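PDB 3H04: uncharacterized protein, which is of unknown function but has the fold of an alpha/beta hydrolase and probably acts as an esterase-like enzyme. Local coordinates for residues Y18-A23 against S91-C96; E58-I63 against F268-T273. One frame throughout, in Å; residues are numbered along the deposited sequence.

Interaction 1 (Y18-A23 against S91-C96); sequences YTIIKA and SQYSNC
Q92 and Y93, in the loop that leaves helix 75-91, reach across to Y18 and I20 on strand 15-21, an antiparallel member of the central sheet of this alpha/beta hydrolase fold. The contact is a worked example of how the connection between a helix and the next strand can meet a more distant strand of the sheet: between these two segments the contact is made by side chains, for the nearest CA atoms, those of I20 and Q92, are still 11.0 Å apart. Q92 bridges its share of the gap by stretching out, with CG anti to the backbone N (chi1 -167°) and the chain beyond it extended. Its OE1 accepts a hydrogen bond from Y18 OH at 3.1 Å, the donor lying in the carbonyl plane with a C=O...donor angle of 150°. Q92 OE1 lies at the edge of the Y18 ring, near its plane, with ring and amide planes 67° apart; the Y18 ring itself lies nearly parallel to that of Y6 on the neighbouring edge strand. On the nitrogen branch of the amide, Q92 NE2 rests 3.8 Å from I20 CD1. Y93, from which the chain turns back toward C96 in a type I turn, comes from the opposite direction and presents its edge and hydroxyl to I20. A hydrogen bond from that hydroxyl to D61 on strand 60-65 probably helps hold the end of the ring in place. Both branches of I20 border the phenol: CD1 sits at the ring edge, 4.2 Å from Y93 CE2, while I20 CG2 comes within 3.5 Å of Y93 OH.

Interaction 2 (E58-I63 against F268-T273); sequences EHYDLI and FLNAIT
Y60 drives its phenol into the last turn of helix 256-273, where L269, N270 and T273 receive it on different sides. With CG anti to its own carbonyl carbon and beside the backbone N, Y60 leaves the strand toward the helix, and the ring covers most of the distance between two backbones whose nearest CA atoms, Y60 and L269, stand 9.0 Å apart. L269 takes the face. Its CD1 methyl lies over the ring centre, 4.2 Å from the Y60 centroid and only 6° off the normal, a CH-pi contact, while L269 CB presses on the phenol end, 3.5 Å from Y60 CZ. The other two residues work at the edge. Y60 OH donates to N270 OD1 at 2.8 Å, meeting a lone pair of that oxygen in the carbonyl plane; ring and amide planes differ by just 23°, and the carboxamide continues the plane of the phenol approximately.

Such packing of a C-terminal helix against the central sheet belongs to the alpha/beta hydrolase fold. Strand 60-63 and helix segment 268-273 run at a steep angle to one another, with their axes 12.1 Å apart at closest approach, and L269 also touches I32 of the adjacent strand and F99 of strand 98-103.

T273 reaches the same hydroxyl from the end of the helix. Its chi1 of 60° places OG1 between the backbone N and the carbonyl carbon, directed back along the helix, where T273 OG1 lies 2.9 Å from Y60 OH and 3.2 Å from L269 O. The same rotamer sets the methyl in the plane of the phenol, T273 CG2 being 4.0 Å from Y60 CE1.

Interactions 1 and 2 meet through strands 15-21 and 60-65, neighbours in the sheet, and their centres lie 12 Å apart. D61, within segment 58-63, joins the two: D61 OD2 is 2.6 Å from Y93 OH and also forms a salt bridge with K22 NZ of segment 18-23, while D61 OD1 accepts from A23 N. The strands are tied by I21 N and L62 O at 2.8 Å, and I63 CG2 packs 3.6 Å from Y18 CD1. Interaction 2 sits at the N-terminal end of strand 60-65, the opposite end of the parallel strands from the one that the likely nucleophile S104, probably partnered by H248 and D220, follows on strand 98-103.

Interaction 1 (Y18-A23 against S91-C96)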
ATOM      1  N   TYR A  18      -7.146 -13.843  -0.683  1.00 16.46           N
ATOM      2  CA  TYR A  18      -6.509 -13.141  -1.768  1.00 17.19           C
ATOM      3  C   TYR A  18      -7.079 -13.649  -3.079  1.00 17.82           C
ATOM      4  O   TYR A  18      -7.605 -14.766  -3.121  1.00 17.45           O
ATOM      5  CB  TYR A  18      -4.979 -13.184  -1.717  1.00 16.60           C
ATOM      6  CG  TYR A  18      -4.316 -14.514  -1.938  1.00 18.93           C
ATOM      7  CD1 TYR A  18      -3.981 -14.944  -3.224  1.00 17.65           C
ATOM      8  CD2 TYR A  18      -4.005 -15.344  -0.858  1.00 21.59           C
ATOM      9  CE1 TYR A  18      -3.348 -16.169  -3.436  1.00 18.24           C
ATOM     10  CE2 TYR A  18      -3.388 -16.577  -1.067  1.00 24.19           C
ATOM     11  CZ  TYR A  18      -3.055 -16.955  -2.358  1.00 20.83           C
ATOM     12  OH  TYR A  18      -2.419 -18.125  -2.529  1.00 26.26           O
ATOM     13  N   THR A  19      -7.061 -12.773  -4.084  1.00 18.30           N
ATOM     14  CA  THR A  19      -7.530 -13.047  -5.439  1.00 19.72           C
ATOM     15  C   THR A  19      -6.390 -12.926  -6.435  1.00 19.65           C
ATOM     16  O   THR A  19      -5.496 -12.064  -6.318  1.00 20.35           O
ATOM     17  CB  THR A  19      -8.645 -12.089  -5.910  1.00 19.84           C
ATOM     18  OG1 THR A  19      -8.101 -10.755  -6.020  1.00 26.02           O
ATOM     19  CG2 THR A  19      -9.789 -12.076  -4.924  1.00 21.22           C
ATOM     20  N   ILE A  20      -6.402 -13.819  -7.409  1.00 19.01           N
ATOM     21  CA  ILE A  20      -5.465 -13.776  -8.506  1.00 18.52           C
ATOM     22  C   ILE A  20      -6.280 -13.564  -9.760  1.00 19.95           C
ATOM     23  O   ILE A  20      -7.220 -14.331 -10.040  1.00 17.53           O
ATOM     24  CB  ILE A  20      -4.664 -15.095  -8.651  1.00 19.56           C
ATOM     25  CG1 ILE A  20      -3.874 -15.385  -7.363  1.00 18.17           C
ATOM     26  CG2 ILE A  20      -3.751 -15.069  -9.925  1.00 19.27           C
ATOM     27  CD1 ILE A  20      -2.829 -16.481  -7.534  1.00 15.92           C
ATOM     28  N   ILE A  21      -5.921 -12.522 -10.512  1.00 20.08           N
ATOM     29  CA  ILE A  21      -6.431 -12.332 -11.858  1.00 21.85           C
ATOM     30  C   ILE A  21      -5.300 -12.695 -12.797  1.00 23.00           C
ATOM     31  O   ILE A  21      -4.217 -12.094 -12.705  1.00 22.60           O
ATOM     32  CB  ILE A  21      -6.810 -10.849 -12.119  1.00 21.10           C
ATOM     33  CG1 ILE A  21      -8.048 -10.457 -11.311  1.00 21.86           C
ATOM     34  CG2 ILE A  21      -7.035 -10.620 -13.673  1.00 21.49           C
ATOM     35  CD1 ILE A  21      -8.108  -8.995 -10.929  1.00 20.89           C
ATOM     36  N   LYS A  22      -5.548 -13.648 -13.703  1.00 24.26           N
ATOM     37  CA  LYS A  22      -4.513 -14.169 -14.608  1.00 24.67           C
ATOM     38  C   LYS A  22      -4.171 -13.245 -15.769  1.00 24.47           C
ATOM     39  O   LYS A  22      -5.034 -12.516 -16.272  1.00 24.87           O
ATOM     40  CB  LYS A  22      -4.933 -15.523 -15.208  1.00 25.06           C
ATOM     41  CG  LYS A  22      -5.159 -16.647 -14.213  1.00 27.45           C
ATOM     42  CD  LYS A  22      -3.902 -17.028 -13.401  1.00 30.30           C
ATOM     43  CE  LYS A  22      -2.973 -17.989 -14.128  1.00 31.42           C
ATOM     44  NZ  LYS A  22      -1.852 -17.229 -14.780  1.00 34.71           N
ATOM     45  N   ALA A  23      -2.902 -13.287 -16.183  1.00 23.99           N
ATOM     46  CA  ALA A  23      -2.445 -12.594 -17.404  1.00 24.23           C
ATOM     47  C   ALA A  23      -3.306 -12.994 -18.603  1.00 25.08           C
ATOM     48  O   ALA A  23      -3.518 -14.169 -18.809  1.00 24.11           O
ATOM     49  CB  ALA A  23      -1.003 -12.924 -17.676  1.00 22.45           C
ATOM     50  N   SER A  91       5.482 -18.586  -3.063  1.00 27.41           N
ATOM     51  CA  SER A  91       5.721 -20.021  -3.285  1.00 28.31           C
ATOM     52  C   SER A  91       4.987 -20.515  -4.547  1.00 29.32           C
ATOM     53  O   SER A  91       5.465 -21.420  -5.231  1.00 29.07           O
ATOM     54  CB  SER A  91       5.298 -20.849  -2.066  1.00 28.28           C
ATOM     55  OG  SER A  91       3.921 -20.717  -1.861  1.00 28.67           O
ATOM     56  N   GLN A  92       3.848 -19.896  -4.862  1.00 29.64           N
ATOM     57  CA  GLN A  92       3.042 -20.239  -6.041  1.00 30.69           C
ATOM     58  C   GLN A  92       3.595 -19.718  -7.395  1.00 30.95           C
ATOM     59  O   GLN A  92       3.067 -20.046  -8.458  1.00 31.03           O
ATOM     60  CB  GLN A  92       1.657 -19.667  -5.798  1.00 31.24           C
ATOM     61  CG  GLN A  92       0.541 -20.117  -6.693  1.00 33.24           C
ATOM     62  CD  GLN A  92      -0.788 -19.741  -6.068  1.00 36.29           C
ATOM     63  OE1 GLN A  92      -0.812 -19.172  -4.983  1.00 41.99           O
ATOM     64  NE2 GLN A  92      -1.891 -20.048  -6.741  1.00 39.89           N
ATOM     65  N   TYR A  93       4.638 -18.893  -7.333  1.00 31.21           N
ATOM     66  CA  TYR A  93       5.293 -18.299  -8.490  1.00 31.14           C
ATOM     67  C   TYR A  93       6.789 -18.505  -8.304  1.00 32.24           C
ATOM     68  O   TYR A  93       7.560 -17.564  -8.338  1.00 33.08           O
ATOM     69  CB  TYR A  93       4.977 -16.802  -8.572  1.00 30.54           C
ATOM     70  CG  TYR A  93       3.555 -16.504  -8.975  1.00 28.27           C
ATOM     71  CD1 TYR A  93       3.198 -16.420 -10.318  1.00 25.75           C
ATOM     72  CD2 TYR A  93       2.564 -16.323  -8.019  1.00 25.43           C
ATOM     73  CE1 TYR A  93       1.903 -16.169 -10.694  1.00 23.00           C
ATOM     74  CE2 TYR A  93       1.253 -16.059  -8.389  1.00 25.67           C
ATOM     75  CZ  TYR A  93       0.933 -15.980  -9.734  1.00 24.01           C
ATOM     76  OH  TYR A  93      -0.351 -15.700 -10.102  1.00 21.37           O
ATOM     77  N   SER A  94       7.208 -19.762  -8.162  1.00 33.62           N
ATOM     78  CA  SER A  94       8.568 -20.070  -7.712  1.00 33.86           C
ATOM     79  C   SER A  94       9.655 -19.621  -8.677  1.00 33.55           C
ATOM     80  O   SER A  94      10.687 -19.095  -8.255  1.00 34.38           O
ATOM     81  CB  SER A  94       8.698 -21.568  -7.427  1.00 34.14           C
ATOM     82  OG  SER A  94       7.626 -21.991  -6.598  1.00 35.74           O
ATOM     83  N   ASN A  95       9.423 -19.804  -9.968  1.00 32.46           N
ATOM     84  CA  ASN A  95      10.445 -19.530 -10.957  1.00 31.84           C
ATOM     85  C   ASN A  95      10.105 -18.266 -11.751  1.00 30.79           C
ATOM     86  O   ASN A  95      10.424 -18.180 -12.930  1.00 30.80           O
ATOM     87  CB  ASN A  95      10.577 -20.710 -11.942  1.00 31.93           C
ATOM     88  CG  ASN A  95      10.437 -22.085 -11.278  1.00 33.44           C
ATOM     89  OD1 ASN A  95      10.338 -22.208 -10.055  1.00 36.44           O
ATOM     90  ND2 ASN A  95      10.428 -23.135 -12.103  1.00 33.91           N
ATOM     91  N   CYS A  96       9.450 -17.284 -11.129  1.00 29.17           N
ATOM     92  CA  CYS A  96       8.820 -16.242 -11.925  1.00 28.32           C
ATOM     93  C   CYS A  96       9.086 -14.826 -11.329  1.00 25.69           C
ATOM     94  O   CYS A  96       9.216 -14.696 -10.116  1.00 24.99           O
ATOM     95  CB  CYS A  96       7.336 -16.614 -12.048  1.00 28.47           C
ATOM     96  SG  CYS A  96       6.308 -15.328 -12.706  1.00 36.52           S
TER

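Interaction 2 (E58-I63 against F268-T273)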
ATOM      1  N   GLU A  58      -2.426  -7.627 -18.852  1.00 23.82           N
ATOM      2  CA  GLU A  58      -2.194  -8.049 -20.225  1.00 24.49           C
ATOM      3  C   GLU A  58      -1.171  -9.155 -20.261  1.00 23.52           C
ATOM      4  O   GLU A  58      -1.359 -10.165 -20.942  1.00 23.16           O
ATOM      5  CB  GLU A  58      -1.679  -6.902 -21.076  1.00 26.01           C
ATOM      6  CG  GLU A  58      -2.714  -5.834 -21.383  1.00 30.65           C
ATOM      7  CD  GLU A  58      -2.266  -4.892 -22.500  1.00 35.45           C
ATOM      8  OE1 GLU A  58      -1.638  -5.355 -23.484  1.00 39.32           O
ATOM      9  OE2 GLU A  58      -2.546  -3.676 -22.366  1.00 40.39           O
ATOM     10  N   HIS A  59      -0.075  -8.946 -19.533  1.00 22.81           N
ATOM     11  CA  HIS A  59       1.039  -9.890 -19.517  1.00 22.64           C
ATOM     12  C   HIS A  59       1.526 -10.295 -18.126  1.00 21.82           C
ATOM     13  O   HIS A  59       2.408 -11.148 -18.017  1.00 21.37           O
ATOM     14  CB  HIS A  59       2.166  -9.347 -20.382  1.00 23.48           C
ATOM     15  CG  HIS A  59       1.814  -9.288 -21.839  1.00 25.38           C
ATOM     16  ND1 HIS A  59       1.921  -8.137 -22.592  1.00 26.33           N
ATOM     17  CD2 HIS A  59       1.312 -10.238 -22.670  1.00 26.30           C
ATOM     18  CE1 HIS A  59       1.525  -8.386 -23.832  1.00 27.41           C
ATOM     19  NE2 HIS A  59       1.143  -9.653 -23.903  1.00 27.52           N
ATOM     20  N   TYR A  60       0.926  -9.719 -17.079  1.00 19.91           N
ATOM     21  CA  TYR A  60       1.282 -10.010 -15.697  1.00 19.19           C
ATOM     22  C   TYR A  60       0.081 -10.581 -14.943  1.00 19.20           C
ATOM     23  O   TYR A  60      -1.070 -10.239 -15.234  1.00 18.46           O
ATOM     24  CB  TYR A  60       1.818  -8.738 -15.009  1.00 18.74           C
ATOM     25  CG  TYR A  60       3.097  -8.274 -15.659  1.00 19.32           C
ATOM     26  CD1 TYR A  60       4.333  -8.801 -15.279  1.00 23.87           C
ATOM     27  CD2 TYR A  60       3.078  -7.381 -16.707  1.00 20.60           C
ATOM     28  CE1 TYR A  60       5.510  -8.422 -15.906  1.00 22.01           C
ATOM     29  CE2 TYR A  60       4.229  -6.988 -17.314  1.00 19.63           C
ATOM     30  CZ  TYR A  60       5.451  -7.514 -16.926  1.00 21.37           C
ATOM     31  OH  TYR A  60       6.606  -7.125 -17.588  1.00 20.11           O
ATOM     32  N   ASP A  61       0.331 -11.466 -13.982  1.00 18.70           N
ATOM     33  CA  ASP A  61      -0.738 -11.817 -13.024  1.00 18.64           C
ATOM     34  C   ASP A  61      -0.802 -10.726 -11.974  1.00 18.82           C
ATOM     35  O   ASP A  61       0.240 -10.152 -11.617  1.00 18.88           O
ATOM     36  CB  ASP A  61      -0.454 -13.149 -12.317  1.00 18.91           C
ATOM     37  CG  ASP A  61      -0.601 -14.357 -13.246  1.00 20.95           C
ATOM     38  OD1 ASP A  61      -0.748 -14.168 -14.476  1.00 23.02           O
ATOM     39  OD2 ASP A  61      -0.556 -15.478 -12.714  1.00 21.07           O
ATOM     40  N   LEU A  62      -2.021 -10.452 -11.500  1.00 17.83           N
ATOM     41  CA  LEU A  62      -2.288  -9.457 -10.481  1.00 19.04           C
ATOM     42  C   LEU A  62      -2.912 -10.165  -9.283  1.00 17.85           C
ATOM     43  O   LEU A  62      -3.939 -10.801  -9.422  1.00 17.78           O
ATOM     44  CB  LEU A  62      -3.235  -8.358 -10.993  1.00 17.74           C
ATOM     45  CG  LEU A  62      -3.473  -7.228  -9.985  1.00 20.02           C
ATOM     46  CD1 LEU A  62      -2.151  -6.510  -9.690  1.00 19.14           C
ATOM     47  CD2 LEU A  62      -4.513  -6.259 -10.541  1.00 21.75           C
ATOM     48  N   ILE A  63      -2.261 -10.078  -8.130  1.00 17.71           N
ATOM     49  CA  ILE A  63      -2.738 -10.762  -6.926  1.00 16.98           C
ATOM     50  C   ILE A  63      -3.111  -9.736  -5.864  1.00 17.10           C
ATOM     51  O   ILE A  63      -2.251  -9.012  -5.409  1.00 17.00           O
ATOM     52  CB  ILE A  63      -1.682 -11.694  -6.389  1.00 16.32           C
ATOM     53  CG1 ILE A  63      -1.211 -12.636  -7.489  1.00 16.45           C
ATOM     54  CG2 ILE A  63      -2.271 -12.512  -5.206  1.00 19.16           C
ATOM     55  CD1 ILE A  63       0.104 -12.301  -8.181  1.00 15.45           C
ATOM     56  N   PHE A 268       7.915  -0.109 -17.256  1.00 17.90           N
ATOM     57  CA  PHE A 268       8.915  -0.324 -16.183  1.00 16.30           C
ATOM     58  C   PHE A 268       9.044  -1.814 -15.870  1.00 15.81           C
ATOM     59  O   PHE A 268      10.145  -2.352 -15.837  1.00 14.24           O
ATOM     60  CB  PHE A 268       8.522   0.535 -14.995  1.00 16.22           C
ATOM     61  CG  PHE A 268       9.175   0.175 -13.685  1.00 16.03           C
ATOM     62  CD1 PHE A 268      10.306   0.851 -13.242  1.00 18.34           C
ATOM     63  CD2 PHE A 268       8.591  -0.751 -12.839  1.00 17.91           C
ATOM     64  CE1 PHE A 268      10.855   0.551 -11.973  1.00 17.85           C
ATOM     65  CE2 PHE A 268       9.154  -1.034 -11.615  1.00 18.74           C
ATOM     66  CZ  PHE A 268      10.296  -0.355 -11.203  1.00 16.77           C
ATOM     67  N   LEU A 269       7.918  -2.505 -15.712  1.00 15.64           N
ATOM     68  CA  LEU A 269       7.948  -3.968 -15.552  1.00 16.01           C
ATOM     69  C   LEU A 269       8.559  -4.677 -16.757  1.00 15.25           C
ATOM     70  O   LEU A 269       9.374  -5.562 -16.597  1.00 16.16           O
ATOM     71  CB  LEU A 269       6.555  -4.565 -15.293  1.00 15.03           C
ATOM     72  CG  LEU A 269       5.891  -4.022 -14.004  1.00 15.10           C
ATOM     73  CD1 LEU A 269       4.461  -4.567 -13.822  1.00 15.46           C
ATOM     74  CD2 LEU A 269       6.740  -4.359 -12.817  1.00 16.12           C
ATOM     75  N   ASN A 270       8.141  -4.310 -17.948  1.00 16.71           N
ATOM     76  CA  ASN A 270       8.696  -4.949 -19.157  1.00 15.96           C
ATOM     77  C   ASN A 270      10.211  -4.836 -19.291  1.00 17.35           C
ATOM     78  O   ASN A 270      10.860  -5.777 -19.780  1.00 16.78           O
ATOM     79  CB  ASN A 270       8.034  -4.391 -20.416  1.00 16.71           C
ATOM     80  CG  ASN A 270       6.612  -4.828 -20.574  1.00 17.40           C
ATOM     81  OD1 ASN A 270       6.173  -5.750 -19.934  1.00 18.59           O
ATOM     82  ND2 ASN A 270       5.874  -4.138 -21.425  1.00 18.87           N
ATOM     83  N   ALA A 271      10.770  -3.665 -18.944  1.00 16.79           N
ATOM     84  CA  ALA A 271      12.219  -3.457 -18.976  1.00 17.36           C
ATOM     85  C   ALA A 271      12.876  -4.410 -18.021  1.00 17.66           C
ATOM     86  O   ALA A 271      13.935  -4.960 -18.304  1.00 16.21           O
ATOM     87  CB  ALA A 271      12.626  -1.987 -18.613  1.00 17.91           C
ATOM     88  N   ILE A 272      12.243  -4.625 -16.878  1.00 18.25           N
ATOM     89  CA  ILE A 272      12.836  -5.505 -15.890  1.00 18.45           C
ATOM     90  C   ILE A 272      12.783  -6.964 -16.303  1.00 18.87           C
ATOM     91  O   ILE A 272      13.775  -7.662 -16.146  1.00 18.57           O
ATOM     92  CB  ILE A 272      12.222  -5.288 -14.486  1.00 18.40           C
ATOM     93  CG1 ILE A 272      12.616  -3.876 -13.958  1.00 18.71           C
ATOM     94  CG2 ILE A 272      12.659  -6.382 -13.586  1.00 18.31           C
ATOM     95  CD1 ILE A 272      11.783  -3.411 -12.728  1.00 20.11           C
ATOM     96  N   THR A 273      11.659  -7.413 -16.855  1.00 19.53           N
ATOM     97  CA  THR A 273      11.469  -8.826 -17.188  1.00 20.48           C
ATOM     98  C   THR A 273      12.003  -9.237 -18.591  1.00 22.32           C
ATOM     99  O   THR A 273      12.042 -10.414 -18.883  1.00 22.59           O
ATOM    100  CB  THR A 273       9.976  -9.202 -17.093  1.00 19.93           C
ATOM    101  OG1 THR A 273       9.230  -8.392 -18.010  1.00 20.70           O
ATOM    102  CG2 THR A 273       9.424  -8.933 -15.644  1.00 19.53           C
TER